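Local atomic coordinates of Fe-regulated protein B (Neisseria meningitidis, PDB entry 4AIP), a protein that probably takes up iron, perhaps as a siderophore complex, across the outer membrane as a TonB-dependent beta-barrel transporter. Residues G528-G540 with G552-A564. Residues are numbered along the deposited sequence; the frame is centred on the assembly and turned at random.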
ATOM      1  N   GLY B 528      -5.104  40.350  27.845  1.00 39.49           N
ATOM      2  CA  GLY B 528      -5.824  41.235  26.929  1.00 39.18           C
ATOM      3  C   GLY B 528      -5.557  40.977  25.471  1.00 37.26           C
ATOM      4  O   GLY B 528      -5.905  41.801  24.646  1.00 38.21           O
ATOM      5  N   THR B 529      -4.936  39.833  25.148  1.00 33.55           N
ATOM      6  CA  THR B 529      -4.376  39.686  23.811  1.00 29.11           C
ATOM      7  C   THR B 529      -5.446  39.716  22.806  1.00 28.81           C
ATOM      8  O   THR B 529      -6.553  39.310  23.074  1.00 29.83           O
ATOM      9  CB  THR B 529      -3.307  38.590  23.616  1.00 27.08           C
ATOM     10  OG1 THR B 529      -3.598  37.788  22.466  1.00 25.07           O
ATOM     11  CG2 THR B 529      -3.162  37.766  24.776  1.00 23.31           C
ATOM     12  N   LYS B 530      -5.138  40.280  21.658  1.00 27.83           N
ATOM     13  CA  LYS B 530      -6.167  40.467  20.671  1.00 26.84           C
ATOM     14  C   LYS B 530      -5.682  40.139  19.318  1.00 26.25           C
ATOM     15  O   LYS B 530      -4.550  39.729  19.118  1.00 26.99           O
ATOM     16  CB  LYS B 530      -6.611  41.885  20.686  1.00 25.64           C
ATOM     17  CG  LYS B 530      -5.457  42.780  21.052  1.00 24.64           C
ATOM     18  CD  LYS B 530      -5.768  44.143  20.638  1.00 23.41           C
ATOM     19  CE  LYS B 530      -7.186  44.530  21.136  1.00 23.92           C
ATOM     20  NZ  LYS B 530      -7.167  44.587  22.637  1.00 24.32           N
ATOM     21  N   ALA B 531      -6.589  40.327  18.378  1.00 24.11           N
ATOM     22  CA  ALA B 531      -6.339  39.919  17.038  1.00 21.72           C
ATOM     23  C   ALA B 531      -5.486  40.994  16.367  1.00 20.19           C
ATOM     24  O   ALA B 531      -5.523  42.148  16.740  1.00 18.98           O
ATOM     25  CB  ALA B 531      -7.677  39.709  16.282  1.00 20.83           C
ATOM     26  N   GLU B 532      -4.711  40.566  15.382  1.00 18.48           N
ATOM     27  CA  GLU B 532      -3.998  41.434  14.475  1.00 15.90           C
ATOM     28  C   GLU B 532      -5.017  42.133  13.610  1.00 14.47           C
ATOM     29  O   GLU B 532      -6.064  41.550  13.285  1.00 12.74           O
ATOM     30  CB  GLU B 532      -3.106  40.594  13.558  1.00 16.55           C
ATOM     31  CG  GLU B 532      -1.976  39.955  14.313  1.00 19.08           C
ATOM     32  CD  GLU B 532      -1.138  38.992  13.482  1.00 21.08           C
ATOM     33  OE1 GLU B 532      -1.664  38.506  12.434  1.00 20.42           O
ATOM     34  OE2 GLU B 532       0.014  38.711  13.897  1.00 19.72           O
ATOM     35  N   ARG B 533      -4.719  43.357  13.195  1.00 13.88           N
ATOM     36  CA  ARG B 533      -5.683  44.077  12.450  1.00 15.32           C
ATOM     37  C   ARG B 533      -5.046  44.890  11.362  1.00 16.20           C
ATOM     38  O   ARG B 533      -4.225  45.754  11.621  1.00 17.01           O
ATOM     39  CB  ARG B 533      -6.491  44.980  13.353  1.00 16.85           C
ATOM     40  CG  ARG B 533      -7.628  45.584  12.602  1.00 18.81           C
ATOM     41  CD  ARG B 533      -8.530  46.256  13.586  1.00 22.18           C
ATOM     42  NE  ARG B 533      -9.830  46.579  12.973  1.00 21.94           N
ATOM     43  CZ  ARG B 533     -10.337  47.796  12.872  1.00 21.06           C
ATOM     44  NH1 ARG B 533      -9.722  48.853  13.382  1.00 21.71           N
ATOM     45  NH2 ARG B 533     -11.480  47.953  12.255  1.00 22.36           N
ATOM     46  N   ALA B 534      -5.509  44.637  10.143  1.00 16.57           N
ATOM     47  CA  ALA B 534      -4.876  45.130   8.946  1.00 17.47           C
ATOM     48  C   ALA B 534      -5.657  46.279   8.403  1.00 18.34           C
ATOM     49  O   ALA B 534      -6.899  46.240   8.398  1.00 19.57           O
ATOM     50  CB  ALA B 534      -4.830  44.009   7.847  1.00 17.61           C
ATOM     51  N   ARG B 535      -4.933  47.265   7.866  1.00 17.05           N
ATOM     52  CA  ARG B 535      -5.530  48.368   7.172  1.00 16.62           C
ATOM     53  C   ARG B 535      -4.789  48.378   5.859  1.00 16.87           C
ATOM     54  O   ARG B 535      -3.573  48.696   5.792  1.00 16.61           O
ATOM     55  CB  ARG B 535      -5.319  49.675   7.969  1.00 18.30           C
ATOM     56  CG  ARG B 535      -6.218  50.871   7.500  1.00 20.36           C
ATOM     57  CD  ARG B 535      -5.514  52.224   7.435  1.00 21.40           C
ATOM     58  NE  ARG B 535      -4.638  52.381   8.588  1.00 24.15           N
ATOM     59  CZ  ARG B 535      -3.474  53.045   8.592  1.00 23.74           C
ATOM     60  NH1 ARG B 535      -3.038  53.618   7.506  1.00 21.65           N
ATOM     61  NH2 ARG B 535      -2.739  53.114   9.699  1.00 24.64           N
ATOM     62  N   ASN B 536      -5.496  47.994   4.817  1.00 15.33           N
ATOM     63  CA  ASN B 536      -4.893  47.813   3.551  1.00 15.44           C
ATOM     64  C   ASN B 536      -5.532  48.783   2.555  1.00 15.86           C
ATOM     65  O   ASN B 536      -6.745  48.771   2.315  1.00 17.49           O
ATOM     66  CB  ASN B 536      -5.005  46.350   3.105  1.00 16.87           C
ATOM     67  CG  ASN B 536      -4.619  46.157   1.651  1.00 20.57           C
ATOM     68  OD1 ASN B 536      -3.410  46.152   1.291  1.00 21.71           O
ATOM     69  ND2 ASN B 536      -5.646  46.034   0.786  1.00 22.96           N
ATOM     70  N   THR B 537      -4.701  49.646   1.983  1.00 15.64           N
ATOM     71  CA  THR B 537      -5.181  50.613   1.015  1.00 17.26           C
ATOM     72  C   THR B 537      -4.490  50.315  -0.256  1.00 18.07           C
ATOM     73  O   THR B 537      -3.269  50.075  -0.238  1.00 17.59           O
ATOM     74  CB  THR B 537      -4.708  52.029   1.389  1.00 18.44           C
ATOM     75  OG1 THR B 537      -5.053  52.290   2.767  1.00 19.94           O
ATOM     76  CG2 THR B 537      -5.352  53.066   0.465  1.00 18.94           C
ATOM     77  N   GLU B 538      -5.217  50.356  -1.365  1.00 17.53           N
ATOM     78  CA  GLU B 538      -4.521  50.152  -2.607  1.00 17.90           C
ATOM     79  C   GLU B 538      -5.202  50.699  -3.828  1.00 18.10           C
ATOM     80  O   GLU B 538      -6.422  50.905  -3.812  1.00 20.23           O
ATOM     81  CB  GLU B 538      -4.169  48.673  -2.732  1.00 19.13           C
ATOM     82  CG  GLU B 538      -5.118  47.712  -3.286  1.00 19.78           C
ATOM     83  CD  GLU B 538      -4.391  46.375  -3.476  1.00 22.83           C
ATOM     84  OE1 GLU B 538      -4.147  45.656  -2.444  1.00 20.27           O
ATOM     85  OE2 GLU B 538      -4.033  46.082  -4.672  1.00 23.51           O
ATOM     86  N   ILE B 539      -4.422  50.958  -4.865  1.00 17.11           N
ATOM     87  CA  ILE B 539      -4.957  51.432  -6.164  1.00 16.05           C
ATOM     88  C   ILE B 539      -4.565  50.495  -7.312  1.00 14.02           C
ATOM     89  O   ILE B 539      -3.637  49.680  -7.151  1.00 12.38           O
ATOM     90  CB  ILE B 539      -4.429  52.843  -6.497  1.00 18.18           C
ATOM     91  CG1 ILE B 539      -2.925  52.912  -6.214  1.00 19.60           C
ATOM     92  CG2 ILE B 539      -5.174  53.882  -5.582  1.00 19.55           C
ATOM     93  CD1 ILE B 539      -2.178  53.839  -7.088  1.00 20.95           C
ATOM     94  N   GLY B 540      -5.245  50.621  -8.450  1.00 12.11           N
ATOM     95  CA  GLY B 540      -4.984  49.729  -9.539  1.00 11.35           C
ATOM     96  C   GLY B 540      -5.579  50.165 -10.842  1.00 12.21           C
ATOM     97  O   GLY B 540      -6.395  51.074 -10.879  1.00 12.67           O
ATOM     98  N   GLY B 552      -1.960  46.931 -13.161  1.00 10.41           N
ATOM     99  CA  GLY B 552      -0.999  47.479 -12.192  1.00  8.24           C
ATOM    100  C   GLY B 552      -1.715  47.644 -10.850  1.00  8.76           C
ATOM    101  O   GLY B 552      -2.938  47.889 -10.797  1.00  8.04           O
ATOM    102  N   SER B 553      -0.943  47.493  -9.783  1.00  7.65           N
ATOM    103  CA  SER B 553      -1.436  47.601  -8.453  1.00  9.41           C
ATOM    104  C   SER B 553      -0.321  48.260  -7.625  1.00 10.23           C
ATOM    105  O   SER B 553       0.871  47.920  -7.760  1.00 10.04           O
ATOM    106  CB  SER B 553      -1.765  46.214  -7.856  1.00  9.69           C
ATOM    107  OG  SER B 553      -3.149  45.832  -8.044  1.00 14.84           O
ATOM    108  N   TYR B 554      -0.717  49.252  -6.824  1.00 10.07           N
ATOM    109  CA  TYR B 554       0.084  49.701  -5.688  1.00  9.39           C
ATOM    110  C   TYR B 554      -0.730  49.504  -4.417  1.00  9.15           C
ATOM    111  O   TYR B 554      -1.968  49.648  -4.424  1.00  9.75           O
ATOM    112  CB  TYR B 554       0.545  51.150  -5.853  1.00  9.50           C
ATOM    113  CG  TYR B 554       1.873  51.392  -5.130  1.00  9.64           C
ATOM    114  CD1 TYR B 554       1.906  51.496  -3.737  1.00  6.80           C
ATOM    115  CD2 TYR B 554       3.097  51.417  -5.819  1.00  6.60           C
ATOM    116  CE1 TYR B 554       3.078  51.672  -3.054  1.00  7.06           C
ATOM    117  CE2 TYR B 554       4.283  51.575  -5.132  1.00  5.86           C
ATOM    118  CZ  TYR B 554       4.277  51.687  -3.754  1.00  8.85           C
ATOM    119  OH  TYR B 554       5.447  51.848  -3.036  1.00 15.65           O
ATOM    120  N   PHE B 555      -0.049  49.125  -3.343  1.00  8.41           N
ATOM    121  CA  PHE B 555      -0.730  48.788  -2.080  1.00  8.12           C
ATOM    122  C   PHE B 555       0.076  49.291  -0.950  1.00  8.32           C
ATOM    123  O   PHE B 555       1.316  49.377  -1.047  1.00  8.12           O
ATOM    124  CB  PHE B 555      -0.952  47.238  -1.908  1.00  8.44           C
ATOM    125  CG  PHE B 555       0.356  46.430  -1.771  1.00  7.17           C
ATOM    126  CD1 PHE B 555       0.942  46.268  -0.532  1.00  9.86           C
ATOM    127  CD2 PHE B 555       0.986  45.882  -2.869  1.00  4.14           C
ATOM    128  CE1 PHE B 555       2.113  45.576  -0.382  1.00  4.88           C
ATOM    129  CE2 PHE B 555       2.176  45.199  -2.719  1.00  4.44           C
ATOM    130  CZ  PHE B 555       2.727  45.043  -1.470  1.00  4.34           C
ATOM    131  N   TRP B 556      -0.652  49.636   0.127  1.00 10.35           N
ATOM    132  CA  TRP B 556      -0.102  49.968   1.449  1.00  9.69           C
ATOM    133  C   TRP B 556      -0.811  49.167   2.516  1.00  9.99           C
ATOM    134  O   TRP B 556      -2.066  49.123   2.529  1.00 10.51           O
ATOM    135  CB  TRP B 556      -0.292  51.458   1.767  1.00 10.55           C
ATOM    136  CG  TRP B 556       0.313  52.422   0.752  1.00 11.91           C
ATOM    137  CD1 TRP B 556       1.519  53.082   0.860  1.00  7.02           C
ATOM    138  CD2 TRP B 556      -0.276  52.832  -0.513  1.00  9.16           C
ATOM    139  NE1 TRP B 556       1.715  53.854  -0.282  1.00  9.62           N
ATOM    140  CE2 TRP B 556       0.630  53.745  -1.119  1.00  9.43           C
ATOM    141  CE3 TRP B 556      -1.510  52.549  -1.163  1.00 10.18           C
ATOM    142  CZ2 TRP B 556       0.372  54.380  -2.352  1.00  9.88           C
ATOM    143  CZ3 TRP B 556      -1.783  53.169  -2.414  1.00 13.31           C
ATOM    144  CH2 TRP B 556      -0.814  54.087  -2.997  1.00 12.58           C
ATOM    145  N   GLN B 557      -0.019  48.539   3.391  1.00  9.94           N
ATOM    146  CA  GLN B 557      -0.554  47.701   4.461  1.00 10.80           C
ATOM    147  C   GLN B 557       0.015  48.126   5.831  1.00 11.99           C
ATOM    148  O   GLN B 557       1.245  48.272   5.991  1.00 12.58           O
ATOM    149  CB  GLN B 557      -0.213  46.233   4.190  1.00  9.68           C
ATOM    150  CG  GLN B 557      -0.637  45.250   5.307  1.00 11.80           C
ATOM    151  CD  GLN B 557      -2.074  44.708   5.119  1.00 18.45           C
ATOM    152  OE1 GLN B 557      -3.061  45.467   5.096  1.00 20.03           O
ATOM    153  NE2 GLN B 557      -2.188  43.407   4.928  1.00 20.52           N
ATOM    154  N   THR B 558      -0.865  48.299   6.815  1.00 13.22           N
ATOM    155  CA  THR B 558      -0.424  48.374   8.211  1.00 14.24           C
ATOM    156  C   THR B 558      -1.167  47.316   8.983  1.00 15.20           C
ATOM    157  O   THR B 558      -2.373  47.157   8.805  1.00 17.29           O
ATOM    158  CB  THR B 558      -0.711  49.808   8.853  1.00 16.07           C
ATOM    159  OG1 THR B 558       0.028  50.801   8.144  1.00 15.45           O
ATOM    160  CG2 THR B 558      -0.295  49.904  10.328  1.00 13.30           C
ATOM    161  N   ILE B 559      -0.471  46.604   9.871  1.00 14.78           N
ATOM    162  CA  ILE B 559      -1.129  45.613  10.694  1.00 12.90           C
ATOM    163  C   ILE B 559      -0.690  45.797  12.118  1.00 14.76           C
ATOM    164  O   ILE B 559       0.513  45.686  12.423  1.00 15.57           O
ATOM    165  CB  ILE B 559      -0.811  44.174  10.281  1.00 12.84           C
ATOM    166  CG1 ILE B 559      -1.024  43.953   8.782  1.00 11.33           C
ATOM    167  CG2 ILE B 559      -1.697  43.167  11.092  1.00 10.34           C
ATOM    168  CD1 ILE B 559      -0.841  42.498   8.381  1.00  8.82           C
ATOM    169  N   LYS B 560      -1.668  46.034  12.995  1.00 14.26           N
ATOM    170  CA  LYS B 560      -1.413  46.335  14.396  1.00 14.38           C
ATOM    171  C   LYS B 560      -1.527  45.073  15.196  1.00 15.88           C
ATOM    172  O   LYS B 560      -2.249  44.142  14.779  1.00 16.37           O
ATOM    173  CB  LYS B 560      -2.455  47.347  14.892  1.00 12.96           C
ATOM    174  CG  LYS B 560      -2.394  48.709  14.118  1.00 16.84           C
ATOM    175  CD  LYS B 560      -2.976  49.938  14.901  1.00 22.47           C
ATOM    176  CE  LYS B 560      -2.483  51.204  14.262  1.00 39.17           C
ATOM    177  NZ  LYS B 560      -2.741  52.373  15.118  1.00 50.36           N
ATOM    178  N   ASP B 561      -0.850  45.027  16.348  1.00 17.44           N
ATOM    179  CA  ASP B 561      -0.962  43.917  17.311  1.00 19.07           C
ATOM    180  C   ASP B 561      -0.451  42.552  16.812  1.00 18.82           C
ATOM    181  O   ASP B 561      -0.903  41.471  17.255  1.00 22.28           O
ATOM    182  CB  ASP B 561      -2.376  43.798  17.873  1.00 19.67           C
ATOM    183  CG  ASP B 561      -2.814  45.053  18.612  1.00 30.68           C
ATOM    184  OD1 ASP B 561      -2.005  45.560  19.386  1.00 23.59           O
ATOM    185  OD2 ASP B 561      -3.957  45.524  18.439  1.00 49.10           O
ATOM    186  N   ALA B 562       0.545  42.595  15.937  1.00 16.31           N
ATOM    187  CA  ALA B 562       1.229  41.383  15.521  1.00 13.35           C
ATOM    188  C   ALA B 562       1.705  40.551  16.711  1.00 13.85           C
ATOM    189  O   ALA B 562       2.108  41.096  17.755  1.00 12.93           O
ATOM    190  CB  ALA B 562       2.400  41.734  14.641  1.00 13.41           C
ATOM    191  N   LEU B 563       1.698  39.223  16.546  1.00 13.62           N
ATOM    192  CA  LEU B 563       2.031  38.336  17.627  1.00 14.21           C
ATOM    193  C   LEU B 563       3.012  37.377  17.086  1.00 15.60           C
ATOM    194  O   LEU B 563       2.838  36.874  15.979  1.00 15.55           O
ATOM    195  CB  LEU B 563       0.832  37.465  18.051  1.00 11.83           C
ATOM    196  CG  LEU B 563      -0.531  38.113  18.289  1.00 13.43           C
ATOM    197  CD1 LEU B 563      -1.470  37.840  17.106  1.00  6.64           C
ATOM    198  CD2 LEU B 563      -1.049  37.517  19.561  1.00  9.58           C
ATOM    199  N   ALA B 564       4.004  36.999  17.877  1.00 19.19           N
ATOM    200  CA  ALA B 564       4.852  35.953  17.355  1.00 21.54           C
ATOM    201  C   ALA B 564       5.306  35.010  18.429  1.00 25.50           C
ATOM    202  O   ALA B 564       4.688  33.976  18.629  1.00 26.08           O
ATOM    203  CB  ALA B 564       6.022  36.531  16.574  1.00 18.85           C
TER
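Strands 532-540 and 552-560 are parts of the two arms of an antiparallel beta hairpin in the barrel wall of this TonB-dependent transporter. Two backbone hydrogen bonds each join Arg533 with Lys560, Arg535 with Thr558, Thr537 with Trp556 and Ile539 with Tyr554. Thr537 N to Trp556 O and Trp556 N to Thr537 O are both 2.7 Å. The side chains of these pairs lie on one sheet face, where Trp556 is exposed.

Here the Trp556 ring turns an edge to strand 532-540. Trp556 CE3 lies 3.2 Å from Thr537 O, near the ring plane; Ile539 CG1 approaches Trp556 CZ3 obliquely at 4.0 Å. Tyr554 CD1 sits over one face of the indole, towards the rim. Arg535 runs beside Thr558 and lays its guanidinium over the Thr558 side chain.

Ala534, Asn536, Glu538, Phe555, Gln557 and Ile559 are buried on the other face, which meets the plug. Gln557 bends at chi2 (89°), which brings Gln557 OE1 against Ala534 CB, 3.6 Å away, and against Asn536 CB. Its NE2 donates to Thr163 O. Glu538 OE1 lies 3.6 Å from Phe555 CB, not against the ring. Arg110 salt-bridges Glu538 and makes a cation-pi contact with Phe555.

Past Lys560 the chain turns a corner at Asp561, whose OD2 touches the aliphatic CD of Lys530 at 3.2 Å; the charged atoms are not in contact. Extended Glu532 reaches this corner, where Leu563 CD1 packs 3.5 Å from Glu532 CG. Arg509 holds Glu532 OE1 in a salt bridge, and Leu563 N donates to the anti lone pair of Glu532 OE2 at 3.2 Å.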